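Local coordinates for glycosyl hyrolase, family 3 (Deinococcus radiodurans, PDB 3TEV), which probably hydrolyses O-glycosidic bonds, as expected of a family 3 glycoside hydrolase built on a TIM-barrel domain, at residues V133-V138 with A177-G182; T224-Y229 with P237-P242. One frame throughout, in Å; residues are numbered along the deposited sequence.

Contact 1: residues V133-V138 with A177-G182; sequences VLDINV and AKHFPG
D135 meets H179 with both oxygens of its carboxylate, one taken by the backbone and the other by the ring. From CB outward, CG is set anti to the carbonyl carbon (chi1 -53°), which carries the carboxylate across to 177-182. CG itself lies 3.6 Å from both N and ND1 of H179, between the two bonds. At the tip, OD1 accepts the backbone N of H179 at 2.9 Å; the N-H points almost straight at it, but the donor stands 30° out of the carboxylate plane. OD1 is also reached by the backbone N of H183. OD2 offers its syn lone pair to ND1 of H179, 2.8 Å away and more bent at the hydrogen. Carboxylate and imidazole are nearly coplanar, 12° apart, consistent with the ND1 bond helping to hold the ring's rotation.

The residues lie where strand 174-180 and the loop following strand 128-129 leave the parallel sheet of the family 3 TIM-barrel domain, and the strand turns a corner at H179, after a cis peptide bond. A single beta bridge, V133 to K178, joins the backbones there: N of L134 donates to O of K178 at 2.8 Å, and CA of V133 adds a CH...O contact of 3.4 Å to that same oxygen. Replacing D135 by an alanine would probably leave ND1 and the backbone N of H179 without these acceptors and set the imidazole freer to turn.

Apolar atoms fill in around the polar core. CD1 of L134 packs on CB of A177 at 3.6 Å, beside helix 210-215. CG2 of V133 touches CE of K178 at 3.8 Å, at the end of an extended lysine chain whose NZ bonds to O of F130. Over one face of the H179 imidazole lies CB of K178, 3.7 Å above its plane.

Contact 2: residues T224-Y229 with P237-P242; sequences TAHIVY and PATLSP
The hydrogen bonds between 224-229 and 237-242 begin with the backbone: N of A238 donates to O of I227 at 2.9 Å. The angle at its hydrogen is 152°, and the donor stands 37° out of the carbonyl plane, so the approach comes from above and not along a lone pair. A second backbone link, N of T239 to O of A225, is weak at 3.5 Å. The side-chain bond joins ND1 of H226 to OG1 of T239 at 3.0 Å, with the hydroxyl at the ring edge, in its plane. OG1 gets there because chi1 of T239 (52°) places it between the backbone N and the carbonyl carbon. NE2 of H226 is bonded to O of S263, which leaves the imidazole held at both nitrogens.

In the barrel, 224-229 starts at the last residue of strand 221-224 and runs into the short strand 228-229, while 237-242 contains the 3-10 turn at A238 and T239 that leads into helix 242-252. The two segments thus belong to a connection between a strand and the following helix. H226 is the centre of an inverse gamma turn, which bends the backbone beside T239.

The remaining contacts are CH...O and van der Waals. CA of P237 sits 3.4 Å from O of I227, so that oxygen meets both P237 and A238. CB of A238 comes within 3.3 Å of O of A225, and the same methyl approaches the Y229 ring obliquely, nearest at CE2. Where strand 228-229 begins, CG2 of V228 lies 3.9 Å from N of P237, against the start of the proline ring.

Overall arrangement
Along the chain the two contacts come in series, contact 1 closing before contact 2 opens, and their centres are about 13 Å apart. Strands 174-180 and 221-224 are neighbours in the parallel sheet, and this adjacency brings the contacts together. They touch directly: N of A225 is 2.7 Å from O of F180, a probable hydrogen bond between the strand ends, and OH of Y229 probably bonds to O of G182 at the same distance. P181 also packs against Y229 and A238. Both contacts are buried and belong to the TIM-barrel-type N-terminal domain of the family 3 hydrolases, where these links join the C-terminal ends of strands 174-180 and 221-224, beside the loop after strand 128-129.

Contact 1: residues V133-V138 with A177-G182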
loop_
_atom_site.group_PDB
_atom_site.type_symbol
_atom_site.label_atom_id
_atom_site.label_comp_id
_atom_site.label_asym_id
_atom_site.label_seq_id
_atom_site.Cartn_x
_atom_site.Cartn_y
_atom_site.Cartn_z
ATOM N N VAL A 133 3.017 -1.584 10.003
ATOM C CA VAL A 133 2.569 -0.282 10.422
ATOM C C VAL A 133 3.807 0.406 11.016
ATOM O O VAL A 133 4.447 -0.146 11.904
ATOM C CB VAL A 133 1.466 -0.444 11.495
ATOM C CG1 VAL A 133 1.224 0.867 12.267
ATOM C CG2 VAL A 133 0.179 -0.973 10.854
ATOM N N LEU A 134 4.160 1.580 10.494
ATOM C CA LEU A 134 5.239 2.387 11.069
ATOM C C LEU A 134 4.667 3.652 11.686
ATOM O O LEU A 134 5.408 4.576 12.026
ATOM C CB LEU A 134 6.296 2.758 10.020
ATOM C CG LEU A 134 7.030 1.646 9.260
ATOM C CD1 LEU A 134 8.031 2.205 8.219
ATOM C CD2 LEU A 134 7.721 0.712 10.231
ATOM N N ASP A 135 3.342 3.705 11.798
ATOM C CA ASP A 135 2.669 4.771 12.538
ATOM C C ASP A 135 3.134 4.698 13.994
ATOM O O ASP A 135 3.406 3.615 14.511
ATOM C CB ASP A 135 1.137 4.627 12.454
ATOM C CG ASP A 135 0.625 4.517 11.011
ATOM O OD1 ASP A 135 1.137 5.219 10.109
ATOM O OD2 ASP A 135 -0.312 3.727 10.779
ATOM N N ILE A 136 3.236 5.861 14.631
ATOM C CA ILE A 136 3.644 5.963 16.024
ATOM C C ILE A 136 2.461 6.364 16.890
ATOM O O ILE A 136 1.871 7.430 16.703
ATOM C CB ILE A 136 4.756 7.024 16.211
ATOM C CG1 ILE A 136 5.946 6.725 15.306
ATOM C CG2 ILE A 136 5.188 7.107 17.695
ATOM C CD1 ILE A 136 6.915 7.865 15.204
ATOM N N ASN A 137 2.132 5.508 17.848
ATOM C CA ASN A 137 1.110 5.800 18.857
ATOM C C ASN A 137 1.643 6.792 19.921
ATOM O O ASN A 137 1.817 6.434 21.088
ATOM C CB ASN A 137 0.638 4.478 19.496
ATOM C CG ASN A 137 -0.517 4.663 20.476
ATOM O OD1 ASN A 137 -0.436 4.233 21.640
ATOM N ND2 ASN A 137 -1.597 5.302 20.017
ATOM N N VAL A 138 1.890 8.040 19.508
ATOM C CA VAL A 138 2.640 9.018 20.329
ATOM C C VAL A 138 1.786 9.721 21.376
ATOM O O VAL A 138 2.258 10.007 22.472
ATOM C CB VAL A 138 3.415 10.071 19.448
ATOM C CG1 VAL A 138 2.455 10.955 18.639
ATOM C CG2 VAL A 138 4.371 10.928 20.303
ATOM N N ALA A 177 5.183 -0.813 3.957
ATOM C CA ALA A 177 5.099 0.052 5.126
ATOM C C ALA A 177 3.909 1.022 4.992
ATOM O O ALA A 177 3.658 1.556 3.909
ATOM C CB ALA A 177 6.392 0.828 5.281
ATOM N N LYS A 178 3.183 1.244 6.084
ATOM C CA LYS A 178 2.058 2.178 6.068
ATOM C C LYS A 178 1.949 2.919 7.419
ATOM O O LYS A 178 2.537 2.457 8.398
ATOM C CB LYS A 178 0.776 1.424 5.744
ATOM C CG LYS A 178 0.525 0.251 6.646
ATOM C CD LYS A 178 -0.647 -0.603 6.170
ATOM C CE LYS A 178 -1.124 -1.477 7.327
ATOM N NZ LYS A 178 -2.081 -2.517 6.889
ATOM N N HIS A 179 1.272 4.078 7.490
ATOM C CA HIS A 179 0.724 4.835 6.338
ATOM C C HIS A 179 1.470 6.150 6.196
ATOM O O HIS A 179 1.285 7.068 6.998
ATOM C CB HIS A 179 -0.743 5.185 6.556
ATOM C CG HIS A 179 -1.582 4.034 6.983
ATOM N ND1 HIS A 179 -1.450 3.441 8.222
ATOM C CD2 HIS A 179 -2.581 3.371 6.346
ATOM C CE1 HIS A 179 -2.329 2.457 8.328
ATOM N NE2 HIS A 179 -3.025 2.392 7.202
ATOM N N PHE A 180 2.288 6.252 5.171
ATOM C CA PHE A 180 3.123 7.407 4.991
ATOM C C PHE A 180 2.279 8.668 4.719
ATOM O O PHE A 180 1.361 8.631 3.913
ATOM C CB PHE A 180 4.075 7.126 3.840
ATOM C CG PHE A 180 5.045 8.208 3.597
ATOM C CD1 PHE A 180 6.217 8.280 4.345
ATOM C CD2 PHE A 180 4.790 9.171 2.629
ATOM C CE1 PHE A 180 7.120 9.295 4.121
ATOM C CE2 PHE A 180 5.678 10.189 2.409
ATOM C CZ PHE A 180 6.846 10.260 3.152
ATOM N N PRO A 181 2.617 9.799 5.355
ATOM C CA PRO A 181 3.767 10.047 6.210
ATOM C C PRO A 181 3.596 9.802 7.721
ATOM O O PRO A 181 4.440 10.263 8.488
ATOM C CB PRO A 181 4.083 11.534 5.954
ATOM C CG PRO A 181 3.108 12.024 4.982
ATOM C CD PRO A 181 1.982 11.053 4.930
ATOM N N GLY A 182 2.545 9.092 8.145
ATOM C CA GLY A 182 2.384 8.685 9.549
ATOM C C GLY A 182 1.015 9.027 10.096
ATOM O O GLY A 182 0.671 10.214 10.208
#

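Contact 2: residues T224-Y229 with P237-P242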
loop_
_atom_site.group_PDB
_atom_site.type_symbol
_atom_site.label_atom_id
_atom_site.label_comp_id
_atom_site.label_asym_id
_atom_site.label_seq_id
_atom_site.Cartn_x
_atom_site.Cartn_y
_atom_site.Cartn_z
ATOM N N THR A 224 0.538 5.226 1.099
ATOM C CA THR A 224 0.330 6.590 1.559
ATOM C C THR A 224 -0.995 6.773 2.271
ATOM O O THR A 224 -1.965 6.080 2.005
ATOM C CB THR A 224 0.230 7.543 0.398
ATOM O OG1 THR A 224 -1.021 7.281 -0.266
ATOM C CG2 THR A 224 1.357 7.330 -0.545
ATOM N N ALA A 225 -1.041 7.804 3.082
ATOM C CA ALA A 225 -2.164 8.157 3.924
ATOM C C ALA A 225 -2.978 9.325 3.342
ATOM O O ALA A 225 -2.399 10.308 2.901
ATOM C CB ALA A 225 -1.564 8.596 5.263
ATOM N N HIS A 226 -4.306 9.244 3.401
ATOM C CA HIS A 226 -5.171 10.372 3.048
ATOM C C HIS A 226 -5.162 11.417 4.176
ATOM O O HIS A 226 -6.192 11.710 4.753
ATOM C CB HIS A 226 -6.622 9.920 2.816
ATOM C CG HIS A 226 -6.787 8.834 1.802
ATOM N ND1 HIS A 226 -6.100 8.811 0.600
ATOM C CD2 HIS A 226 -7.599 7.748 1.794
ATOM C CE1 HIS A 226 -6.464 7.742 -0.085
ATOM N NE2 HIS A 226 -7.374 7.084 0.613
ATOM N N ILE A 227 -4.002 11.973 4.490
ATOM C CA ILE A 227 -3.893 12.916 5.598
ATOM C C ILE A 227 -3.231 14.197 5.118
ATOM O O ILE A 227 -2.305 14.153 4.318
ATOM C CB ILE A 227 -3.060 12.299 6.752
ATOM C CG1 ILE A 227 -3.718 11.006 7.250
ATOM C CG2 ILE A 227 -2.848 13.307 7.910
ATOM C CD1 ILE A 227 -2.748 10.111 8.031
ATOM N N VAL A 228 -3.719 15.330 5.605
ATOM C CA VAL A 228 -3.160 16.625 5.248
ATOM C C VAL A 228 -2.124 17.002 6.313
ATOM O O VAL A 228 -2.458 17.077 7.505
ATOM C CB VAL A 228 -4.276 17.737 5.119
ATOM C CG1 VAL A 228 -3.681 19.060 4.676
ATOM C CG2 VAL A 228 -5.372 17.315 4.134
ATOM N N TYR A 229 -0.873 17.204 5.893
ATOM C CA TYR A 229 0.196 17.700 6.791
ATOM C C TYR A 229 0.477 19.167 6.487
ATOM O O TYR A 229 1.093 19.468 5.458
ATOM C CB TYR A 229 1.472 16.869 6.640
ATOM C CG TYR A 229 1.243 15.427 6.997
ATOM C CD1 TYR A 229 1.710 14.881 8.200
ATOM C CD2 TYR A 229 0.507 14.612 6.144
ATOM C CE1 TYR A 229 1.444 13.542 8.534
ATOM C CE2 TYR A 229 0.256 13.301 6.449
ATOM C CZ TYR A 229 0.710 12.767 7.635
ATOM O OH TYR A 229 0.416 11.433 7.865
ATOM N N PRO A 237 -4.278 16.111 0.642
ATOM C CA PRO A 237 -3.844 14.919 1.394
ATOM C C PRO A 237 -2.582 14.331 0.755
ATOM O O PRO A 237 -2.362 14.499 -0.462
ATOM C CB PRO A 237 -5.010 13.944 1.237
ATOM C CG PRO A 237 -5.767 14.427 0.030
ATOM C CD PRO A 237 -5.558 15.914 -0.060
ATOM N N ALA A 238 -1.770 13.640 1.551
ATOM C CA ALA A 238 -0.509 13.066 1.060
ATOM C C ALA A 238 -0.654 12.262 -0.244
ATOM O O ALA A 238 0.173 12.389 -1.169
ATOM C CB ALA A 238 0.134 12.235 2.123
ATOM N N THR A 239 -1.727 11.471 -0.328
ATOM C CA THR A 239 -1.975 10.607 -1.476
ATOM C C THR A 239 -2.174 11.412 -2.759
ATOM O O THR A 239 -2.040 10.869 -3.861
ATOM C CB THR A 239 -3.242 9.758 -1.254
ATOM O OG1 THR A 239 -4.301 10.643 -0.893
ATOM C CG2 THR A 239 -3.071 8.826 -0.083
ATOM N N LEU A 240 -2.503 12.698 -2.629
ATOM C CA LEU A 240 -2.744 13.540 -3.816
ATOM C C LEU A 240 -1.767 14.706 -3.899
ATOM O O LEU A 240 -2.014 15.683 -4.614
ATOM C CB LEU A 240 -4.185 14.076 -3.809
ATOM C CG LEU A 240 -5.327 13.050 -3.702
ATOM C CD1 LEU A 240 -6.679 13.752 -3.493
ATOM C CD2 LEU A 240 -5.383 12.067 -4.907
ATOM N N SER A 241 -0.676 14.614 -3.151
ATOM C CA SER A 241 0.262 15.710 -3.002
ATOM C C SER A 241 1.550 15.499 -3.798
ATOM O O SER A 241 2.375 14.692 -3.418
ATOM C CB SER A 241 0.613 15.881 -1.524
ATOM O OG SER A 241 1.684 16.805 -1.370
ATOM N N PRO A 242 1.729 16.226 -4.903
ATOM C CA PRO A 242 3.053 16.128 -5.547
ATOM C C PRO A 242 4.211 16.557 -4.632
ATOM O O PRO A 242 5.304 15.987 -4.740
ATOM C CB PRO A 242 2.947 17.064 -6.765
ATOM C CG PRO A 242 1.770 17.948 -6.475
ATOM C CD PRO A 242 0.820 17.154 -5.609
#